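Motility-associated killing factor MakB (Vibrio cholerae serotype O1, PDB 6W1W) is probably one component of a three-part cytotoxin structurally similar to alpha-pore-forming toxins, acting together with partner proteins to form pores in membranes. Local coordinates at residues I163-L177 and T228-L242. Sequence-based numbering, arbitrary orientation.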
ATOM      1  N   ILE A 163      24.839 -12.507   5.227  1.00104.89           N
ATOM      2  CA  ILE A 163      24.736 -11.103   4.846  1.00 98.40           C
ATOM      3  C   ILE A 163      23.339 -10.789   4.325  1.00102.02           C
ATOM      4  O   ILE A 163      22.775  -9.729   4.623  1.00100.22           O
ATOM      5  CB  ILE A 163      25.820 -10.749   3.815  1.00107.96           C
ATOM      6  CG1 ILE A 163      27.209 -10.908   4.432  1.00104.53           C
ATOM      7  CG2 ILE A 163      25.625  -9.331   3.301  1.00 92.93           C
ATOM      8  CD1 ILE A 163      28.329 -10.565   3.484  1.00108.71           C
ATOM      9  N   ALA A 164      22.754 -11.699   3.544  1.00114.17           N
ATOM     10  CA  ALA A 164      21.403 -11.467   3.039  1.00118.23           C
ATOM     11  C   ALA A 164      20.362 -11.569   4.148  1.00122.22           C
ATOM     12  O   ALA A 164      19.353 -10.851   4.119  1.00113.13           O
ATOM     13  CB  ALA A 164      21.081 -12.447   1.910  1.00107.18           C
ATOM     14  N   THR A 165      20.594 -12.439   5.136  1.00115.06           N
ATOM     15  CA  THR A 165      19.660 -12.577   6.250  1.00104.91           C
ATOM     16  C   THR A 165      19.724 -11.379   7.187  1.00110.52           C
ATOM     17  O   THR A 165      18.705 -10.998   7.779  1.00 89.90           O
ATOM     18  CB  THR A 165      19.942 -13.864   7.031  1.00102.93           C
ATOM     19  OG1 THR A 165      20.119 -14.956   6.118  1.00 96.23           O
ATOM     20  CG2 THR A 165      18.797 -14.185   7.980  1.00 95.45           C
ATOM     21  N   GLU A 166      20.904 -10.773   7.327  1.00107.09           N
ATOM     22  CA  GLU A 166      21.050  -9.618   8.206  1.00108.19           C
ATOM     23  C   GLU A 166      20.411  -8.379   7.597  1.00101.37           C
ATOM     24  O   GLU A 166      19.749  -7.603   8.300  1.00 92.15           O
ATOM     25  CB  GLU A 166      22.530  -9.366   8.500  1.00114.32           C
ATOM     26  CG  GLU A 166      22.788  -8.729   9.847  1.00120.50           C
ATOM     27  CD  GLU A 166      21.955  -9.367  10.941  1.00131.23           C
ATOM     28  OE1 GLU A 166      21.284  -8.624  11.687  1.00136.22           O
ATOM     29  OE2 GLU A 166      21.953 -10.612  11.043  1.00132.42           O
ATOM     30  N   ILE A 167      20.607  -8.177   6.293  1.00104.89           N
ATOM     31  CA  ILE A 167      19.964  -7.070   5.594  1.00 98.15           C
ATOM     32  C   ILE A 167      18.450  -7.198   5.689  1.00 93.83           C
ATOM     33  O   ILE A 167      17.730  -6.201   5.844  1.00 84.27           O
ATOM     34  CB  ILE A 167      20.451  -7.024   4.134  1.00 94.63           C
ATOM     35  CG1 ILE A 167      21.935  -6.653   4.084  1.00 89.04           C
ATOM     36  CG2 ILE A 167      19.623  -6.050   3.318  1.00107.70           C
ATOM     37  CD1 ILE A 167      22.592  -6.920   2.741  1.00 97.08           C
ATOM     38  N   GLY A 168      17.943  -8.431   5.615  1.00 99.43           N
ATOM     39  CA  GLY A 168      16.518  -8.650   5.790  1.00112.91           C
ATOM     40  C   GLY A 168      16.064  -8.499   7.223  1.00103.33           C
ATOM     41  O   GLY A 168      14.923  -8.101   7.478  1.00 99.79           O
ATOM     42  N   SER A 169      16.936  -8.820   8.178  1.00114.57           N
ATOM     43  CA  SER A 169      16.607  -8.571   9.579  1.00118.35           C
ATOM     44  C   SER A 169      16.652  -7.079   9.890  1.00107.62           C
ATOM     45  O   SER A 169      15.761  -6.551  10.566  1.00108.03           O
ATOM     46  CB  SER A 169      17.560  -9.347  10.485  1.00111.23           C
ATOM     47  OG  SER A 169      17.046  -9.452  11.801  1.00117.11           O
ATOM     48  N   LEU A 170      17.676  -6.381   9.386  1.00 92.80           N
ATOM     49  CA  LEU A 170      17.745  -4.933   9.544  1.00 85.58           C
ATOM     50  C   LEU A 170      16.510  -4.246   8.969  1.00 92.75           C
ATOM     51  O   LEU A 170      15.959  -3.329   9.586  1.00 91.97           O
ATOM     52  CB  LEU A 170      19.019  -4.397   8.888  1.00 84.56           C
ATOM     53  CG  LEU A 170      19.166  -2.888   8.657  1.00 85.38           C
ATOM     54  CD1 LEU A 170      18.994  -2.108   9.946  1.00 90.60           C
ATOM     55  CD2 LEU A 170      20.515  -2.567   8.018  1.00 85.39           C
ATOM     56  N   SER A 171      16.060  -4.671   7.786  1.00111.41           N
ATOM     57  CA  SER A 171      14.910  -4.013   7.174  1.00105.27           C
ATOM     58  C   SER A 171      13.631  -4.295   7.958  1.00105.03           C
ATOM     59  O   SER A 171      12.764  -3.420   8.073  1.00111.22           O
ATOM     60  CB  SER A 171      14.770  -4.441   5.711  1.00 97.80           C
ATOM     61  OG  SER A 171      13.734  -3.719   5.058  1.00 95.45           O
ATOM     62  N   GLN A 172      13.505  -5.494   8.528  1.00107.46           N
ATOM     63  CA  GLN A 172      12.293  -5.851   9.260  1.00116.20           C
ATOM     64  C   GLN A 172      12.219  -5.212  10.643  1.00114.46           C
ATOM     65  O   GLN A 172      11.113  -4.992  11.149  1.00112.72           O
ATOM     66  CB  GLN A 172      12.172  -7.369   9.395  1.00127.70           C
ATOM     67  CG  GLN A 172      10.837  -7.821   9.972  1.00138.42           C
ATOM     68  CD  GLN A 172      10.734  -9.323  10.097  1.00165.86           C
ATOM     69  OE1 GLN A 172      10.320  -9.846  11.131  1.00179.03           O
ATOM     70  NE2 GLN A 172      11.107 -10.030   9.037  1.00169.51           N
ATOM     71  N   SER A 173      13.361  -4.908  11.268  1.00105.18           N
ATOM     72  CA  SER A 173      13.318  -4.249  12.570  1.00113.77           C
ATOM     73  C   SER A 173      12.990  -2.766  12.433  1.00104.39           C
ATOM     74  O   SER A 173      12.294  -2.208  13.292  1.00 90.81           O
ATOM     75  CB  SER A 173      14.636  -4.454  13.330  1.00104.44           C
ATOM     76  OG  SER A 173      15.684  -3.642  12.832  1.00100.85           O
ATOM     77  N   ILE A 174      13.457  -2.116  11.362  1.00 92.44           N
ATOM     78  CA  ILE A 174      13.001  -0.762  11.068  1.00 84.62           C
ATOM     79  C   ILE A 174      11.522  -0.764  10.711  1.00 90.02           C
ATOM     80  O   ILE A 174      10.834   0.247  10.889  1.00 97.13           O
ATOM     81  CB  ILE A 174      13.840  -0.131   9.937  1.00 80.13           C
ATOM     82  CG1 ILE A 174      15.330  -0.191  10.282  1.00 94.98           C
ATOM     83  CG2 ILE A 174      13.421   1.315   9.678  1.00 80.32           C
ATOM     84  CD1 ILE A 174      16.232   0.532   9.293  1.00 80.99           C
ATOM     85  N   ALA A 175      11.006  -1.893  10.222  1.00111.95           N
ATOM     86  CA  ALA A 175       9.591  -1.975   9.892  1.00106.89           C
ATOM     87  C   ALA A 175       8.731  -2.118  11.141  1.00103.33           C
ATOM     88  O   ALA A 175       7.550  -1.756  11.118  1.00107.23           O
ATOM     89  CB  ALA A 175       9.344  -3.147   8.944  1.00109.07           C
ATOM     90  N   SER A 176       9.295  -2.644  12.233  1.00115.23           N
ATOM     91  CA  SER A 176       8.511  -2.809  13.453  1.00108.24           C
ATOM     92  C   SER A 176       8.212  -1.472  14.115  1.00103.38           C
ATOM     93  O   SER A 176       7.167  -1.325  14.761  1.00107.34           O
ATOM     94  CB  SER A 176       9.241  -3.731  14.428  1.00105.74           C
ATOM     95  OG  SER A 176       9.341  -5.042  13.895  1.00120.55           O
ATOM     96  N   LEU A 177       9.099  -0.485  13.958  1.00 99.62           N
ATOM     97  CA  LEU A 177       8.876   0.829  14.549  1.00104.12           C
ATOM     98  C   LEU A 177       7.688   1.555  13.937  1.00105.10           C
ATOM     99  O   LEU A 177       7.236   2.553  14.512  1.00110.14           O
ATOM    100  CB  LEU A 177      10.127   1.694  14.404  1.00 91.65           C
ATOM    101  CG  LEU A 177      11.466   0.970  14.541  1.00 95.44           C
ATOM    102  CD1 LEU A 177      12.626   1.920  14.282  1.00 97.85           C
ATOM    103  CD2 LEU A 177      11.593   0.316  15.906  1.00 94.93           C
ATOM    104  N   THR A 228      12.472   7.520  16.339  1.00 94.16           N
ATOM    105  CA  THR A 228      12.192   6.126  16.649  1.00 99.90           C
ATOM    106  C   THR A 228      13.287   5.201  16.131  1.00105.85           C
ATOM    107  O   THR A 228      13.497   4.123  16.697  1.00115.62           O
ATOM    108  CB  THR A 228      10.820   5.736  16.086  1.00117.69           C
ATOM    109  OG1 THR A 228      10.414   4.463  16.611  1.00 90.57           O
ATOM    110  CG2 THR A 228      10.839   5.685  14.557  1.00113.90           C
ATOM    111  N   ILE A 229      14.009   5.611  15.085  1.00103.71           N
ATOM    112  CA  ILE A 229      15.016   4.739  14.483  1.00111.92           C
ATOM    113  C   ILE A 229      16.332   4.822  15.245  1.00100.10           C
ATOM    114  O   ILE A 229      16.923   3.796  15.601  1.00 92.01           O
ATOM    115  CB  ILE A 229      15.214   5.082  12.992  1.00103.02           C
ATOM    116  CG1 ILE A 229      13.940   4.811  12.192  1.00 95.80           C
ATOM    117  CG2 ILE A 229      16.400   4.299  12.414  1.00 85.71           C
ATOM    118  CD1 ILE A 229      14.022   5.259  10.727  1.00 81.53           C
ATOM    119  N   SER A 230      16.821   6.043  15.490  1.00 96.26           N
ATOM    120  CA  SER A 230      18.090   6.205  16.195  1.00109.48           C
ATOM    121  C   SER A 230      18.024   5.647  17.612  1.00101.75           C
ATOM    122  O   SER A 230      19.024   5.135  18.123  1.00111.88           O
ATOM    123  CB  SER A 230      18.499   7.680  16.212  1.00 93.11           C
ATOM    124  OG  SER A 230      17.407   8.511  16.552  1.00100.03           O
ATOM    125  N   SER A 231      16.853   5.707  18.244  1.00100.71           N
ATOM    126  CA  SER A 231      16.649   5.198  19.594  1.00107.16           C
ATOM    127  C   SER A 231      16.234   3.732  19.633  1.00106.96           C
ATOM    128  O   SER A 231      16.021   3.194  20.723  1.00106.58           O
ATOM    129  CB  SER A 231      15.594   6.033  20.317  1.00 99.17           C
ATOM    130  OG  SER A 231      14.423   5.269  20.567  1.00108.33           O
ATOM    131  N   ALA A 232      16.093   3.078  18.487  1.00 97.00           N
ATOM    132  CA  ALA A 232      15.809   1.649  18.459  1.00109.74           C
ATOM    133  C   ALA A 232      17.124   0.893  18.579  1.00112.13           C
ATOM    134  O   ALA A 232      18.046   1.115  17.785  1.00 98.17           O
ATOM    135  CB  ALA A 232      15.075   1.266  17.177  1.00113.60           C
ATOM    136  N   LYS A 233      17.220   0.011  19.576  1.00120.26           N
ATOM    137  CA  LYS A 233      18.449  -0.746  19.794  1.00126.23           C
ATOM    138  C   LYS A 233      18.541  -1.981  18.910  1.00124.74           C
ATOM    139  O   LYS A 233      19.652  -2.403  18.566  1.00123.26           O
ATOM    140  CB  LYS A 233      18.582  -1.153  21.264  1.00123.31           C
ATOM    141  CG  LYS A 233      17.547  -2.159  21.733  1.00152.35           C
ATOM    142  CD  LYS A 233      17.800  -2.559  23.177  1.00162.01           C
ATOM    143  CE  LYS A 233      17.774  -1.351  24.094  1.00168.29           C
ATOM    144  NZ  LYS A 233      16.457  -0.656  24.050  1.00163.36           N
ATOM    145  N   GLU A 234      17.409  -2.576  18.533  1.00116.19           N
ATOM    146  CA  GLU A 234      17.462  -3.684  17.584  1.00134.10           C
ATOM    147  C   GLU A 234      18.070  -3.244  16.261  1.00125.29           C
ATOM    148  O   GLU A 234      18.845  -3.989  15.650  1.00120.63           O
ATOM    149  CB  GLU A 234      16.066  -4.261  17.354  1.00152.37           C
ATOM    150  CG  GLU A 234      15.452  -4.913  18.574  1.00174.76           C
ATOM    151  CD  GLU A 234      14.093  -5.516  18.280  1.00182.52           C
ATOM    152  OE1 GLU A 234      13.626  -5.399  17.124  1.00153.76           O
ATOM    153  OE2 GLU A 234      13.497  -6.106  19.209  1.00198.51           O
ATOM    154  N   VAL A 235      17.736  -2.033  15.807  1.00111.71           N
ATOM    155  CA  VAL A 235      18.308  -1.517  14.566  1.00102.88           C
ATOM    156  C   VAL A 235      19.822  -1.416  14.681  1.00112.49           C
ATOM    157  O   VAL A 235      20.557  -1.759  13.746  1.00108.21           O
ATOM    158  CB  VAL A 235      17.677  -0.158  14.209  1.00100.04           C
ATOM    159  CG1 VAL A 235      18.344   0.428  12.971  1.00 90.08           C
ATOM    160  CG2 VAL A 235      16.179  -0.304  14.000  1.00101.53           C
ATOM    161  N   GLN A 236      20.315  -0.954  15.830  1.00114.44           N
ATOM    162  CA  GLN A 236      21.753  -0.829  16.022  1.00109.94           C
ATOM    163  C   GLN A 236      22.447  -2.174  16.201  1.00101.81           C
ATOM    164  O   GLN A 236      23.651  -2.273  15.942  1.00102.80           O
ATOM    165  CB  GLN A 236      22.042   0.078  17.217  1.00114.89           C
ATOM    166  CG  GLN A 236      22.167   1.549  16.855  1.00118.45           C
ATOM    167  CD  GLN A 236      23.402   1.841  16.019  1.00119.80           C
ATOM    168  OE1 GLN A 236      24.274   0.985  15.846  1.00109.98           O
ATOM    169  NE2 GLN A 236      23.483   3.061  15.496  1.00115.90           N
ATOM    170  N   GLN A 237      21.720  -3.208  16.626  1.00104.74           N
ATOM    171  CA  GLN A 237      22.310  -4.539  16.738  1.00115.82           C
ATOM    172  C   GLN A 237      22.375  -5.243  15.391  1.00133.94           C
ATOM    173  O   GLN A 237      23.290  -6.045  15.157  1.00133.73           O
ATOM    174  CB  GLN A 237      21.523  -5.392  17.737  1.00121.72           C
ATOM    175  CG  GLN A 237      21.608  -4.901  19.181  1.00138.82           C
ATOM    176  CD  GLN A 237      20.683  -5.664  20.114  1.00142.71           C
ATOM    177  OE1 GLN A 237      20.298  -6.801  19.833  1.00143.00           O
ATOM    178  NE2 GLN A 237      20.317  -5.038  21.225  1.00139.61           N
ATOM    179  N   ASP A 238      21.414  -4.966  14.504  1.00137.05           N
ATOM    180  CA  ASP A 238      21.480  -5.472  13.137  1.00119.02           C
ATOM    181  C   ASP A 238      22.497  -4.696  12.312  1.00105.56           C
ATOM    182  O   ASP A 238      23.213  -5.283  11.493  1.00118.79           O
ATOM    183  CB  ASP A 238      20.100  -5.412  12.482  1.00118.19           C
ATOM    184  CG  ASP A 238      19.107  -6.365  13.127  1.00131.27           C
ATOM    185  OD1 ASP A 238      19.553  -7.368  13.726  1.00131.21           O
ATOM    186  OD2 ASP A 238      17.884  -6.118  13.032  1.00127.66           O
ATOM    187  N   LEU A 239      22.578  -3.379  12.520  1.00 99.90           N
ATOM    188  CA  LEU A 239      23.576  -2.572  11.826  1.00100.87           C
ATOM    189  C   LEU A 239      24.994  -3.019  12.161  1.00108.85           C
ATOM    190  O   LEU A 239      25.851  -3.108  11.275  1.00 98.68           O
ATOM    191  CB  LEU A 239      23.392  -1.096  12.178  1.00100.54           C
ATOM    192  CG  LEU A 239      22.456  -0.272  11.293  1.00116.80           C
ATOM    193  CD1 LEU A 239      21.965   0.972  12.030  1.00116.17           C
ATOM    194  CD2 LEU A 239      23.162   0.113  10.004  1.00113.70           C
ATOM    195  N   ASP A 240      25.268  -3.293  13.440  1.00118.94           N
ATOM    196  CA  ASP A 240      26.621  -3.679  13.830  1.00113.36           C
ATOM    197  C   ASP A 240      26.942  -5.097  13.382  1.00108.91           C
ATOM    198  O   ASP A 240      28.065  -5.375  12.949  1.00115.89           O
ATOM    199  CB  ASP A 240      26.798  -3.541  15.344  1.00126.78           C
ATOM    200  CG  ASP A 240      27.080  -2.112  15.777  1.00135.83           C
ATOM    201  OD1 ASP A 240      27.142  -1.220  14.904  1.00137.23           O
ATOM    202  OD2 ASP A 240      27.244  -1.883  16.994  1.00142.40           O
ATOM    203  N   LYS A 241      25.969  -6.005  13.478  1.00106.77           N
ATOM    204  CA  LYS A 241      26.180  -7.379  13.033  1.00111.01           C
ATOM    205  C   LYS A 241      26.515  -7.426  11.546  1.00125.46           C
ATOM    206  O   LYS A 241      27.338  -8.241  11.110  1.00107.87           O
ATOM    207  CB  LYS A 241      24.935  -8.211  13.339  1.00111.63           C
ATOM    208  CG  LYS A 241      25.141  -9.716  13.338  1.00113.42           C
ATOM    209  CD  LYS A 241      23.822 -10.427  13.610  1.00110.67           C
ATOM    210  CE  LYS A 241      24.021 -11.769  14.299  1.00133.00           C
ATOM    211  NZ  LYS A 241      24.419 -11.624  15.738  1.00118.12           N
ATOM    212  N   LEU A 242      25.896  -6.542  10.755  1.00125.11           N
ATOM    213  CA  LEU A 242      26.127  -6.527   9.315  1.00109.40           C
ATOM    214  C   LEU A 242      27.555  -6.105   8.989  1.00109.07           C
ATOM    215  O   LEU A 242      28.225  -6.740   8.168  1.00118.08           O
ATOM    216  CB  LEU A 242      25.116  -5.603   8.637  1.00 96.34           C
ATOM    217  CG  LEU A 242      25.144  -5.562   7.108  1.00 96.28           C
ATOM    218  CD1 LEU A 242      25.001  -6.958   6.526  1.00 95.14           C
ATOM    219  CD2 LEU A 242      24.058  -4.644   6.562  1.00 91.56           C
TER
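Ile163 and Leu242 meet at one end of an antiparallel helix pair, built from helices 157-176 and 233-245. Knobs-into-holes packing joins them. The segment axes approach to 8.9 Å at an angle of 168°. The pair lies against the small beta sheet of this mostly helical, alpha-pore-forming-toxin-like chain. Leu242 is a knob among Ile163, Glu166, Ile167 and Leu170. Glu166 bends at its second torsion, and its carboxylate lies across the chain of Lys241. The lysine contributes its methylenes here, while its NZ stays 5.4 Å from Glu166 OE2. The Glu166 and Asp238 carboxylates also lie close, their planes 53° apart. Both methyls of Leu242 rest against Ile167 CG1 from one side, with CD2 at 3.8 Å from that atom. Ile167 also touches Tyr201 of strand 193-203 and Ala261 of helix 251-270. Leu170 fills a hole made by Val235, Asp238, Leu239 and Leu242. Its CD1 lies 4.0 Å from Val235 CG1. Asp238 answers as a knob among Glu166, Ser169, Leu170 and Ser173. Ser173 OG sits between its own backbone N and carbonyl carbon (chi1 76°), from where it donates to Leu170 O. The Ile174 N-H reaches that oxygen from the same face. Ile174 crosses Val235 at about a right angle and meets Ile229 through CG2. Both isoleucines also touch strand 193-203. Leu177 closes the contact beside the break between helices 225-230 and 233-245. Its CD2 packs on Ala232 CB, and its CD1 lies 3.4 Å from Thr228 O.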